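Probable glutathione S-transferase GSTU1 (Oryza sativa, PDB 1OYJ) catalyses the conjugation of reduced glutathione to a wide range of hydrophobic electrophiles, as a plant tau-class glutathione transferase. Local coordinates at residues 5-10 / 23-28; 57-62 / 73-78; 85-90 / 103-108; 160-165 / 202-207; 173-178 / 219-224. One frame throughout, in Å; residues are numbered along the deposited sequence.

Contact 1: residues 5-10 / 23-28; sequences KELVLL and IAMAEK
Met25 spans the gap between its helix and the first strand in the chain, 7-11, meeting Leu7 with its sulfur and Leu9 with its methyl. Its CB points at the strand, and CG lies anti to the carbonyl carbon (chi1 -75°). The next bond continues the extended path, so CB and CG act as a spacer between backbones whose nearest CA atoms, those of Leu7 and Met25, are 9.6 Å apart. SD then lies beside a Leu7 methyl, CD1 to SD 4.2 Å. At chi3 (-71°) the chain bends, turning CE along the strand to Leu9 CD2, 3.9 Å away, where the two side chains meet at a slant. An unbranched, flexible methionine suits this place: it is long enough to bridge helix and strand, and its bend lets one side chain serve two leucines on the same face of the sheet. Leu7 and Leu9 are also bonded through their backbones to strand 33-36, so the contact belongs to the first beta-alpha-beta unit of the thioredoxin-like domain. Phe32 touches both Leu7 and Met25, Leu59 of strand 58-61 packs on Leu9, and Leu76 of helix 69-79 lies against Met25.

Contact 2: residues 57-62 / 73-78; sequences PVLLHA and LQYLDD
Two leucines and a histidine-tyrosine hydrogen bond hold strand 58-61 to helix 69-79, making a mostly buried strand-to-helix contact of the N-terminal domain. At its apolar end Leu59 CD2 lies 4.1 Å from Leu76 CD2, methyl against methyl, and the same Leu59 methyl is 4.2 Å from Tyr75 CD2. Branched, flexible leucines suit this interior, since one methyl can fill the notch between two residues that follow each other on the helix. Two residues along the strand the chemistry becomes polar. His61 puts its CG anti to the backbone N (chi1 -173°), which carries the imidazole out toward the helix, and ND1 meets Tyr75 OH at 2.6 Å in a nearly straight bond (176°). The hydroxyl lies in the imidazole plane, at the ring edge. The rings meet rim to rim with planes at 68°, neither covering the other. Strands 58-61 and 64-67 followed by helix 69-79 form the beta-beta-alpha half of the thioredoxin fold, entered through the cis peptide bond before Pro57, which touches glutathione. A leucine in place of His61 would probably leave the Tyr75 hydroxyl without this partner and its ring freer to shift. Phe80 meets the His61 ring as well. On the helix, Tyr75 packs on Ala102 of the second subunit, while Asp78 forms salt bridges with Arg101 and Arg105 of that subunit.

Contact 3: residues 85-90 / 103-108; sequences HLLPPA and TARFWA
Leu87 reaches from the loop between helices 69-79 and 97-124 and divides its two methyls between neighbouring residues of the second helix. CD2 packs on the methyl of Ala104, CD2 to CB 3.6 Å, a close apolar contact that a small alanine makes possible: the loop can draw near the helix, with the CA atoms of Leu87 and Ala104 7.5 Å apart. The other methyl, CD1, lies obliquely beside the Arg105 guanidinium, 4.4 Å from NH1. The fork of the leucine owes its placing to CG, which stands anti to the carbonyl carbon (chi1 -67°).

Further out, polar bonds and packing hold both partners. Asp77 of helix 69-79 accepts bonds from the backbone nitrogens of Leu86 and Leu87, tying down the loop that carries the leucine. Phe164 of helix 164-169 packs against Leu87. On the helix side, Arg105 NE is hydrogen-bonded to Gln74 OE1, and its NH2 forms a salt bridge with Asp78 of the second subunit.

Across the contact there is only van der Waals packing, methyl on methyl and methyl beside guanidinium. The leucine offers hydrocarbon alongside the charged group and leaves NE of Arg105 to Gln74 and NH2 to Asp78 of the second subunit; shielding from water on this side would probably strengthen those polar bonds at the dimer interface.

Contact 4: residues 160-165 / 202-207; sequences GRLGFV and GRIDSV
Leu162 and Ile204 meet tip to tip, and Leu162 supplies the whole of the loop's share in the packed part of this contact. Its CG stands anti to the carbonyl carbon (chi1 -60°), which sends both methyls toward Ile204 and helix 205-210. CD2 is 3.9 Å from Ile204 CD1. The other methyl, CD1, turns to the helix that follows, 4.0 Å from Val207 CG2 and 3.9 Å from Ser206 OG. That hydroxyl is hydrogen-bonded to Glu27 of helix 16-28, so the methyl only lies beside it. A forked leucine suits a place where two apolar surfaces must be met at once, and an alanine here would probably open a gap against Ile204 and Val207. The other side is loose: Gly160, Gly202, Arg203 and Asp205 are exposed at the surface of the molecule, and Ile204 itself is partly exposed. Ile204 directly precedes helix 205-210 and Gly163 directly precedes helix 164-169, where Asp166 takes the N-H of Gly163. The contact thus joins the starts of two helices of the C-terminal domain. Glu27 packs on both Leu162 and Ile204, bringing the end of helix 16-28 from the N-terminal domain against them, and Phe153 adds a further apolar surface to Leu162.

Contact 5: residues 173-178 / 219-224; sequences TAWFYS and DFVGVL
Trp175 is swung toward Val221 and Phe220 by two torsions: CG lies anti to the carbonyl carbon (chi1 -58°), and chi2 (65°) turns the indole so that its six-membered ring leads. The rotation of Val221 (chi1 165°) puts CG2 anti to its own carbonyl carbon, facing Trp175. There CZ3 of Trp175 lies 4.0 Å from CG2 of Val221. Farther along the same ring, CH2 is 4.4 Å from Phe220 CD2, an oblique approach without stacking.

The valine methyl also rests against Ser178, three residues on from the tryptophan, with CG2 3.8 Å from OG and 4.0 Å from CB. Each residue type fits its place. The broad indole spans two successive residues of helix 214-229, the beta-branched valine offers a compact methyl to both partners, and the small serine allows a close backbone approach, with the CA atoms of Ser178 and Val221 7.3 Å apart. The contact is largely buried and rests on van der Waals packing.

It stands near the glutathione site: the Trp175 side chain is about 7 Å from bound glutathione and as far from the side chain of Ser15, which binds it. Val14 packs on both Trp175 and Phe220. Trp123 of helix 97-124 touches Val221 and Leu224, and Val217 of helix 214-229 extends the packing against Trp175 and Ser178, so the C-terminal helix lies against the segment leading into helix 176-183.

All five contacts are largely buried, but their chemistry follows their place. Contacts 1 and 2 share the sheet of the N-terminal domain, whose strands 7-11 and 58-61 are neighbours; the first is wholly apolar, whereas the second adds a polar bond where it is partly exposed, at His61. Helix 69-79 carries contact 2 over to contact 3, and both of these touch the second subunit, where charges gather. Contact 4 lies within the C-terminal domain, on the side that meets helix 16-28 of contact 1, and backbone bonding of Leu86 with Phe164 ties it to contact 3. Contact 5 touches none of the others; like contacts 1 and 4 it is packing alone, but near the glutathione site.

Contact 1: residues 5-10 / 23-28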
# COMPACT_ATOMS: atom_id res chain seq x y z
N LYS A 5 10.94 15.85 18.35
CA LYS A 5 9.99 14.76 18.57
C LYS A 5 9.93 14.07 19.96
O LYS A 5 10.92 14.04 20.71
CB LYS A 5 10.23 13.69 17.49
N GLU A 6 8.75 13.57 20.31
CA GLU A 6 8.59 12.63 21.43
C GLU A 6 8.07 11.44 20.65
O GLU A 6 6.88 11.42 20.28
CB GLU A 6 7.50 13.04 22.38
CG GLU A 6 7.74 12.53 23.78
CD GLU A 6 7.14 11.16 24.10
OE1 GLU A 6 6.00 10.86 23.67
OE2 GLU A 6 7.81 10.40 24.88
N LEU A 7 8.99 10.53 20.34
CA LEU A 7 8.70 9.35 19.56
C LEU A 7 8.63 8.09 20.39
O LEU A 7 9.53 7.79 21.17
CB LEU A 7 9.79 9.17 18.48
CG LEU A 7 9.72 10.32 17.47
CD1 LEU A 7 10.97 10.45 16.61
CD2 LEU A 7 8.46 10.27 16.60
N VAL A 8 7.58 7.32 20.17
CA VAL A 8 7.44 6.04 20.82
C VAL A 8 7.03 5.02 19.80
O VAL A 8 6.13 5.32 18.97
CB VAL A 8 6.34 6.11 21.88
CG1 VAL A 8 6.16 4.73 22.52
CG2 VAL A 8 6.65 7.18 22.94
N LEU A 9 7.59 3.82 19.88
CA LEU A 9 7.34 2.81 18.89
C LEU A 9 6.84 1.58 19.57
O LEU A 9 7.57 1.01 20.43
CB LEU A 9 8.60 2.56 18.10
CG LEU A 9 8.42 1.59 16.90
CD1 LEU A 9 7.62 2.25 15.75
CD2 LEU A 9 9.84 1.20 16.33
N LEU A 10 5.60 1.19 19.31
CA LEU A 10 5.05 -0.04 19.83
C LEU A 10 5.47 -1.09 18.81
O LEU A 10 5.18 -0.97 17.62
CB LEU A 10 3.54 0.02 19.95
CG LEU A 10 2.98 1.27 20.62
CD1 LEU A 10 1.43 1.14 20.89
CD2 LEU A 10 3.67 1.44 21.99
N ILE A 23 15.05 1.21 11.67
CA ILE A 23 16.18 1.58 10.79
C ILE A 23 16.03 2.99 10.26
O ILE A 23 16.98 3.73 10.21
CB ILE A 23 16.26 0.54 9.66
CG1 ILE A 23 16.74 -0.79 10.27
CG2 ILE A 23 17.14 0.95 8.50
CD1 ILE A 23 16.45 -1.96 9.29
N ALA A 24 14.79 3.36 9.87
CA ALA A 24 14.55 4.69 9.33
C ALA A 24 14.78 5.81 10.33
O ALA A 24 15.44 6.83 10.02
CB ALA A 24 13.20 4.75 8.72
N MET A 25 14.34 5.61 11.57
CA MET A 25 14.67 6.54 12.62
C MET A 25 16.17 6.58 12.91
O MET A 25 16.75 7.66 13.00
CB MET A 25 13.83 6.21 13.89
CG MET A 25 12.39 6.67 13.69
SD MET A 25 11.30 6.51 15.10
CE MET A 25 11.04 4.73 15.27
N ALA A 26 16.81 5.43 13.03
CA ALA A 26 18.24 5.41 13.18
C ALA A 26 18.93 6.17 12.07
O ALA A 26 19.86 6.99 12.32
CB ALA A 26 18.76 4.00 13.24
N GLU A 27 18.53 5.92 10.85
CA GLU A 27 19.14 6.61 9.67
C GLU A 27 19.00 8.10 9.78
O GLU A 27 19.87 8.84 9.29
CB GLU A 27 18.53 6.19 8.33
CG GLU A 27 19.02 4.85 7.79
CD GLU A 27 20.48 4.90 7.45
OE1 GLU A 27 20.86 5.61 6.52
OE2 GLU A 27 21.23 4.23 8.13
N LYS A 28 17.89 8.51 10.39
CA LYS A 28 17.56 9.89 10.50
C LYS A 28 18.08 10.61 11.76
O LYS A 28 17.86 11.78 11.92
CB LYS A 28 16.03 10.05 10.38
CG LYS A 28 15.50 9.81 8.94
CD LYS A 28 13.97 9.76 8.86
CE LYS A 28 13.53 9.88 7.36
NZ LYS A 28 13.49 11.29 6.85

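Contact 2: residues 57-62 / 73-78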
# COMPACT_ATOMS: atom_id res chain seq x y z
N PRO A 57 3.90 -2.37 13.64
CA PRO A 57 4.30 -1.25 14.44
C PRO A 57 3.36 -0.08 14.44
O PRO A 57 2.53 0.15 13.56
CB PRO A 57 5.59 -0.80 13.75
CG PRO A 57 5.37 -1.12 12.29
CD PRO A 57 4.67 -2.43 12.40
N VAL A 58 3.45 0.65 15.55
CA VAL A 58 2.73 1.86 15.71
C VAL A 58 3.68 2.85 16.19
O VAL A 58 4.37 2.66 17.25
CB VAL A 58 1.54 1.76 16.81
CG1 VAL A 58 0.84 3.13 16.93
CG2 VAL A 58 0.56 0.75 16.39
N LEU A 59 3.69 3.98 15.52
CA LEU A 59 4.54 5.06 15.92
C LEU A 59 3.70 6.13 16.54
O LEU A 59 2.72 6.51 15.94
CB LEU A 59 5.15 5.76 14.71
CG LEU A 59 6.06 6.91 15.17
CD1 LEU A 59 7.31 6.23 15.75
CD2 LEU A 59 6.53 7.76 14.02
N LEU A 60 4.05 6.56 17.75
CA LEU A 60 3.34 7.65 18.40
C LEU A 60 4.27 8.86 18.44
O LEU A 60 5.40 8.81 19.00
CB LEU A 60 2.87 7.23 19.81
CG LEU A 60 1.77 6.15 19.70
CD1 LEU A 60 1.98 5.11 20.72
CD2 LEU A 60 0.40 6.70 19.84
N HIS A 61 3.81 9.94 17.86
CA HIS A 61 4.55 11.19 17.79
C HIS A 61 3.71 12.18 18.57
O HIS A 61 2.55 12.45 18.24
CB HIS A 61 4.75 11.60 16.33
CG HIS A 61 5.63 12.79 16.13
ND1 HIS A 61 5.56 13.59 15.00
CD2 HIS A 61 6.57 13.35 16.93
CE1 HIS A 61 6.42 14.60 15.12
NE2 HIS A 61 7.04 14.48 16.29
N ALA A 62 4.27 12.60 19.70
CA ALA A 62 3.58 13.39 20.71
C ALA A 62 2.20 12.83 20.97
O ALA A 62 1.21 13.58 21.04
CB ALA A 62 3.47 14.81 20.31
N LEU A 73 7.09 5.17 7.41
CA LEU A 73 8.30 5.58 6.67
C LEU A 73 8.08 6.92 5.90
O LEU A 73 8.90 7.85 6.02
CB LEU A 73 8.73 4.55 5.71
CG LEU A 73 9.20 3.22 6.21
CD1 LEU A 73 9.95 2.49 5.09
CD2 LEU A 73 10.04 3.36 7.41
N GLN A 74 6.99 7.07 5.21
CA GLN A 74 6.75 8.31 4.50
C GLN A 74 6.53 9.47 5.44
O GLN A 74 7.00 10.63 5.21
CB GLN A 74 5.59 8.11 3.56
CG GLN A 74 6.02 7.26 2.38
CD GLN A 74 4.89 7.10 1.40
OE1 GLN A 74 4.79 7.86 0.47
NE2 GLN A 74 4.04 6.12 1.62
N TYR A 75 5.94 9.12 6.58
CA TYR A 75 5.72 10.11 7.61
C TYR A 75 7.04 10.66 8.16
O TYR A 75 7.20 11.88 8.39
CB TYR A 75 4.76 9.59 8.71
CG TYR A 75 4.49 10.57 9.86
CD1 TYR A 75 3.65 11.65 9.69
CD2 TYR A 75 5.16 10.44 11.08
CE1 TYR A 75 3.43 12.56 10.74
CE2 TYR A 75 4.96 11.34 12.11
CZ TYR A 75 4.10 12.39 11.95
OH TYR A 75 3.90 13.25 12.99
N LEU A 76 7.99 9.77 8.38
CA LEU A 76 9.29 10.16 8.90
C LEU A 76 10.00 11.12 7.93
O LEU A 76 10.82 11.95 8.39
CB LEU A 76 10.14 8.97 9.24
CG LEU A 76 9.60 8.11 10.37
CD1 LEU A 76 10.49 6.80 10.50
CD2 LEU A 76 9.63 8.91 11.62
N ASP A 77 9.75 11.04 6.62
CA ASP A 77 10.25 12.07 5.72
C ASP A 77 9.38 13.35 5.91
O ASP A 77 9.92 14.47 6.10
CB ASP A 77 10.09 11.74 4.26
CG ASP A 77 11.26 10.95 3.67
OD1 ASP A 77 12.28 10.68 4.40
OD2 ASP A 77 11.21 10.60 2.47
N ASP A 78 8.06 13.19 5.86
CA ASP A 78 7.19 14.38 5.81
C ASP A 78 7.31 15.18 7.06
O ASP A 78 7.33 16.40 7.03
CB ASP A 78 5.71 14.04 5.59
CG ASP A 78 5.40 13.53 4.20
OD1 ASP A 78 4.31 12.90 4.07
OD2 ASP A 78 6.15 13.71 3.20

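Contact 3: residues 85-90 / 103-108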
# COMPACT_ATOMS: atom_id res chain seq x y z
N HIS A 85 16.51 11.96 3.59
CA HIS A 85 15.23 11.56 3.08
C HIS A 85 15.27 10.14 2.53
O HIS A 85 16.29 9.70 2.01
CB HIS A 85 14.78 12.53 1.97
CG HIS A 85 15.74 12.60 0.83
ND1 HIS A 85 16.70 13.57 0.74
CD2 HIS A 85 15.95 11.77 -0.23
CE1 HIS A 85 17.45 13.35 -0.33
NE2 HIS A 85 16.99 12.28 -0.95
N LEU A 86 14.18 9.42 2.66
CA LEU A 86 14.06 8.06 2.10
C LEU A 86 13.58 8.14 0.65
O LEU A 86 13.93 7.30 -0.16
CB LEU A 86 13.08 7.22 2.91
CG LEU A 86 13.62 6.81 4.28
CD1 LEU A 86 12.49 6.15 5.04
CD2 LEU A 86 14.82 5.95 4.12
N LEU A 87 12.76 9.14 0.36
CA LEU A 87 12.29 9.38 -0.99
C LEU A 87 12.79 10.75 -1.40
O LEU A 87 12.89 11.64 -0.58
CB LEU A 87 10.78 9.37 -1.02
CG LEU A 87 10.09 8.04 -0.74
CD1 LEU A 87 8.68 8.23 -0.42
CD2 LEU A 87 10.27 7.16 -1.88
N PRO A 88 13.08 10.96 -2.67
CA PRO A 88 13.60 12.28 -3.08
C PRO A 88 12.51 13.31 -2.93
O PRO A 88 11.39 12.98 -3.25
CB PRO A 88 13.92 12.11 -4.56
CG PRO A 88 13.57 10.69 -4.93
CD PRO A 88 12.91 10.02 -3.77
N PRO A 89 12.78 14.50 -2.41
CA PRO A 89 11.74 15.55 -2.41
C PRO A 89 11.41 15.99 -3.81
O PRO A 89 12.33 16.20 -4.53
CB PRO A 89 12.41 16.68 -1.66
CG PRO A 89 13.49 15.99 -0.84
CD PRO A 89 13.99 14.93 -1.72
N ALA A 90 10.15 15.97 -4.24
CA ALA A 90 9.79 16.55 -5.55
C ALA A 90 9.71 18.07 -5.34
O ALA A 90 9.34 18.81 -6.24
CB ALA A 90 8.47 16.00 -6.09
N THR A 103 8.24 5.10 -8.72
CA THR A 103 8.95 3.85 -8.81
C THR A 103 9.28 3.23 -7.45
O THR A 103 9.05 2.04 -7.17
CB THR A 103 10.25 4.11 -9.73
OG1 THR A 103 9.80 4.26 -11.07
CG2 THR A 103 11.19 2.89 -9.77
N ALA A 104 9.71 4.07 -6.54
CA ALA A 104 9.97 3.63 -5.18
C ALA A 104 8.72 3.16 -4.45
O ALA A 104 8.76 2.12 -3.81
CB ALA A 104 10.73 4.69 -4.43
N ARG A 105 7.60 3.86 -4.61
CA ARG A 105 6.39 3.38 -3.98
C ARG A 105 5.91 2.08 -4.60
O ARG A 105 5.45 1.23 -3.89
CB ARG A 105 5.27 4.37 -3.90
CG ARG A 105 5.63 5.71 -3.20
CD ARG A 105 4.45 6.77 -3.28
NE ARG A 105 4.60 7.89 -2.34
CZ ARG A 105 4.69 9.16 -2.66
NH1 ARG A 105 4.92 10.03 -1.69
NH2 ARG A 105 4.54 9.60 -3.90
N PHE A 106 6.03 1.95 -5.92
CA PHE A 106 5.66 0.72 -6.56
C PHE A 106 6.43 -0.52 -5.95
O PHE A 106 5.84 -1.53 -5.63
CB PHE A 106 5.96 0.82 -8.10
CG PHE A 106 5.67 -0.44 -8.82
CD1 PHE A 106 4.43 -0.68 -9.34
CD2 PHE A 106 6.63 -1.41 -8.91
CE1 PHE A 106 4.09 -1.93 -9.92
CE2 PHE A 106 6.35 -2.61 -9.48
CZ PHE A 106 5.05 -2.89 -10.00
N TRP A 107 7.73 -0.37 -5.80
CA TRP A 107 8.60 -1.49 -5.39
C TRP A 107 8.41 -1.76 -3.86
O TRP A 107 8.51 -2.87 -3.40
CB TRP A 107 10.01 -1.20 -5.83
CG TRP A 107 10.16 -1.63 -7.35
CD1 TRP A 107 10.24 -0.82 -8.44
CD2 TRP A 107 10.00 -2.94 -7.86
NE1 TRP A 107 10.23 -1.55 -9.61
CE2 TRP A 107 10.08 -2.87 -9.28
CE3 TRP A 107 9.87 -4.18 -7.26
CZ2 TRP A 107 10.06 -4.00 -10.09
CZ3 TRP A 107 9.79 -5.34 -8.10
CH2 TRP A 107 9.89 -5.22 -9.51
N ALA A 108 8.17 -0.73 -3.08
CA ALA A 108 7.89 -0.93 -1.63
C ALA A 108 6.58 -1.64 -1.56
O ALA A 108 6.44 -2.58 -0.77
CB ALA A 108 7.87 0.34 -0.87

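Contact 4: residues 160-165 / 202-207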
# COMPACT_ATOMS: atom_id res chain seq x y z
N GLY A 160 24.56 6.77 -2.02
CA GLY A 160 25.39 5.96 -1.14
C GLY A 160 24.72 5.58 0.18
O GLY A 160 25.39 5.12 1.07
N ARG A 161 23.41 5.75 0.33
CA ARG A 161 22.75 5.33 1.56
C ARG A 161 21.36 4.72 1.30
O ARG A 161 20.85 4.75 0.18
CB ARG A 161 22.65 6.49 2.54
CG ARG A 161 21.71 7.54 2.17
CD ARG A 161 21.87 8.90 2.99
NE ARG A 161 21.11 9.92 2.30
CZ ARG A 161 19.74 9.98 2.28
NH1 ARG A 161 19.13 10.93 1.59
NH2 ARG A 161 18.98 9.13 3.00
N LEU A 162 20.76 4.16 2.34
CA LEU A 162 19.50 3.49 2.21
C LEU A 162 18.38 4.42 1.74
O LEU A 162 18.25 5.51 2.22
CB LEU A 162 19.12 2.85 3.53
CG LEU A 162 20.11 1.79 4.07
CD1 LEU A 162 19.71 1.49 5.46
CD2 LEU A 162 20.16 0.50 3.28
N GLY A 163 17.65 3.99 0.72
CA GLY A 163 16.45 4.64 0.28
C GLY A 163 15.19 3.93 0.81
O GLY A 163 15.23 2.82 1.47
N PHE A 164 14.05 4.53 0.45
CA PHE A 164 12.74 3.93 0.75
C PHE A 164 12.60 2.42 0.50
O PHE A 164 12.24 1.67 1.37
CB PHE A 164 11.68 4.64 -0.05
CG PHE A 164 10.27 4.38 0.39
CD1 PHE A 164 9.82 4.72 1.61
CD2 PHE A 164 9.34 3.90 -0.51
CE1 PHE A 164 8.46 4.50 1.96
CE2 PHE A 164 7.97 3.78 -0.18
CZ PHE A 164 7.56 4.00 1.06
N VAL A 165 12.90 1.95 -0.69
CA VAL A 165 12.79 0.53 -0.96
C VAL A 165 13.81 -0.25 -0.23
O VAL A 165 13.50 -1.35 0.23
CB VAL A 165 12.94 0.23 -2.50
CG1 VAL A 165 12.85 -1.23 -2.78
CG2 VAL A 165 11.80 0.92 -3.26
N GLY A 202 24.09 -4.96 5.31
CA GLY A 202 24.36 -5.57 6.59
C GLY A 202 25.51 -4.93 7.35
O GLY A 202 25.76 -5.27 8.50
N ARG A 203 26.26 -4.06 6.68
CA ARG A 203 27.37 -3.38 7.28
C ARG A 203 27.00 -1.99 7.79
O ARG A 203 27.76 -1.26 8.47
CB ARG A 203 28.53 -3.29 6.22
CG ARG A 203 29.16 -4.70 5.78
CD ARG A 203 29.85 -4.78 4.33
NE ARG A 203 30.36 -6.12 3.97
CZ ARG A 203 30.25 -6.69 2.74
NH1 ARG A 203 29.70 -6.05 1.75
NH2 ARG A 203 30.74 -7.90 2.49
N ILE A 204 25.82 -1.59 7.46
CA ILE A 204 25.39 -0.28 7.80
C ILE A 204 24.89 -0.28 9.27
O ILE A 204 24.15 -1.18 9.67
CB ILE A 204 24.34 0.13 6.80
CG1 ILE A 204 24.99 0.34 5.43
CG2 ILE A 204 23.71 1.42 7.24
CD1 ILE A 204 23.91 0.69 4.33
N ASP A 205 25.30 0.73 10.04
CA ASP A 205 25.05 0.76 11.51
C ASP A 205 23.56 0.63 11.88
O ASP A 205 23.22 -0.08 12.80
CB ASP A 205 25.57 2.03 12.16
CG ASP A 205 27.12 2.10 12.22
OD1 ASP A 205 27.59 3.19 12.51
OD2 ASP A 205 27.94 1.18 11.94
N SER A 206 22.69 1.34 11.18
CA SER A 206 21.28 1.24 11.49
C SER A 206 20.80 -0.21 11.36
O SER A 206 19.95 -0.68 12.15
CB SER A 206 20.45 2.16 10.57
OG SER A 206 20.61 1.83 9.19
N VAL A 207 21.31 -0.93 10.37
CA VAL A 207 20.86 -2.27 10.07
C VAL A 207 21.47 -3.23 11.07
O VAL A 207 20.82 -4.16 11.51
CB VAL A 207 21.25 -2.65 8.57
CG1 VAL A 207 20.90 -4.04 8.33
CG2 VAL A 207 20.48 -1.77 7.57

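Contact 5: residues 173-178 / 219-224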
# COMPACT_ATOMS: atom_id res chain seq x y z
N THR A 173 16.12 -9.50 4.74
CA THR A 173 17.43 -10.14 4.53
C THR A 173 17.77 -11.06 5.75
O THR A 173 18.48 -12.03 5.62
CB THR A 173 18.55 -9.19 4.29
OG1 THR A 173 18.82 -8.36 5.46
CG2 THR A 173 18.24 -8.30 3.09
N ALA A 174 17.21 -10.74 6.92
CA ALA A 174 17.43 -11.59 8.06
C ALA A 174 16.67 -12.95 8.02
O ALA A 174 16.99 -13.83 8.82
CB ALA A 174 17.05 -10.90 9.33
N TRP A 175 15.72 -13.06 7.11
CA TRP A 175 14.95 -14.25 6.87
C TRP A 175 15.47 -15.00 5.67
O TRP A 175 14.96 -16.09 5.37
CB TRP A 175 13.47 -13.86 6.66
CG TRP A 175 12.86 -13.12 7.80
CD1 TRP A 175 13.19 -11.94 8.23
CD2 TRP A 175 11.81 -13.57 8.67
NE1 TRP A 175 12.42 -11.57 9.30
CE2 TRP A 175 11.56 -12.57 9.58
CE3 TRP A 175 11.06 -14.71 8.75
CZ2 TRP A 175 10.57 -12.66 10.55
CZ3 TRP A 175 10.13 -14.80 9.75
CH2 TRP A 175 9.88 -13.79 10.61
N PHE A 176 16.47 -14.48 4.96
CA PHE A 176 16.88 -15.15 3.73
C PHE A 176 17.33 -16.61 4.05
O PHE A 176 16.97 -17.56 3.37
CB PHE A 176 17.98 -14.42 2.96
CG PHE A 176 17.50 -13.23 2.12
CD1 PHE A 176 16.17 -12.84 2.11
CD2 PHE A 176 18.42 -12.48 1.40
CE1 PHE A 176 15.76 -11.76 1.40
CE2 PHE A 176 17.94 -11.39 0.62
CZ PHE A 176 16.67 -11.04 0.67
N TYR A 177 18.03 -16.75 5.15
CA TYR A 177 18.58 -18.03 5.56
C TYR A 177 17.46 -19.00 5.77
O TYR A 177 17.55 -20.11 5.27
CB TYR A 177 19.50 -17.89 6.80
CG TYR A 177 19.96 -19.25 7.36
CD1 TYR A 177 20.88 -20.05 6.68
CD2 TYR A 177 19.45 -19.74 8.54
CE1 TYR A 177 21.31 -21.34 7.19
CE2 TYR A 177 19.88 -20.98 9.07
CZ TYR A 177 20.81 -21.78 8.39
OH TYR A 177 21.22 -23.03 8.89
N SER A 178 16.41 -18.58 6.46
CA SER A 178 15.25 -19.38 6.69
C SER A 178 14.52 -19.74 5.38
O SER A 178 14.03 -20.86 5.25
CB SER A 178 14.29 -18.66 7.67
OG SER A 178 14.89 -18.47 8.94
N ASP A 219 15.51 -19.78 14.30
CA ASP A 219 15.01 -20.37 15.54
C ASP A 219 13.58 -19.93 15.80
O ASP A 219 12.68 -20.73 16.15
CB ASP A 219 15.95 -19.94 16.64
CG ASP A 219 17.14 -20.86 16.75
OD1 ASP A 219 17.13 -22.00 16.17
OD2 ASP A 219 18.13 -20.48 17.37
N PHE A 220 13.29 -18.68 15.52
CA PHE A 220 11.89 -18.22 15.64
C PHE A 220 10.99 -18.97 14.59
O PHE A 220 9.87 -19.39 14.92
CB PHE A 220 11.81 -16.74 15.45
CG PHE A 220 10.49 -16.19 15.65
CD1 PHE A 220 9.99 -16.03 16.91
CD2 PHE A 220 9.75 -15.77 14.58
CE1 PHE A 220 8.70 -15.55 17.11
CE2 PHE A 220 8.50 -15.24 14.77
CZ PHE A 220 7.98 -15.12 16.06
N VAL A 221 11.48 -19.17 13.37
CA VAL A 221 10.69 -19.83 12.36
C VAL A 221 10.40 -21.24 12.88
O VAL A 221 9.36 -21.84 12.59
CB VAL A 221 11.45 -19.91 11.09
CG1 VAL A 221 10.84 -20.88 10.15
CG2 VAL A 221 11.47 -18.54 10.48
N GLY A 222 11.35 -21.74 13.61
CA GLY A 222 11.21 -23.02 14.25
C GLY A 222 10.02 -23.02 15.19
O GLY A 222 9.22 -23.96 15.15
N VAL A 223 9.85 -21.99 16.01
CA VAL A 223 8.69 -21.99 16.87
C VAL A 223 7.46 -21.80 16.01
O VAL A 223 6.47 -22.49 16.21
CB VAL A 223 8.68 -20.99 18.07
CG1 VAL A 223 10.06 -20.85 18.68
CG2 VAL A 223 8.12 -19.64 17.69
N LEU A 224 7.50 -20.90 15.04
CA LEU A 224 6.34 -20.74 14.19
C LEU A 224 5.92 -22.09 13.54
O LEU A 224 4.74 -22.41 13.48
CB LEU A 224 6.58 -19.71 13.07
CG LEU A 224 6.80 -18.24 13.42
CD1 LEU A 224 7.17 -17.47 12.19
CD2 LEU A 224 5.59 -17.62 14.02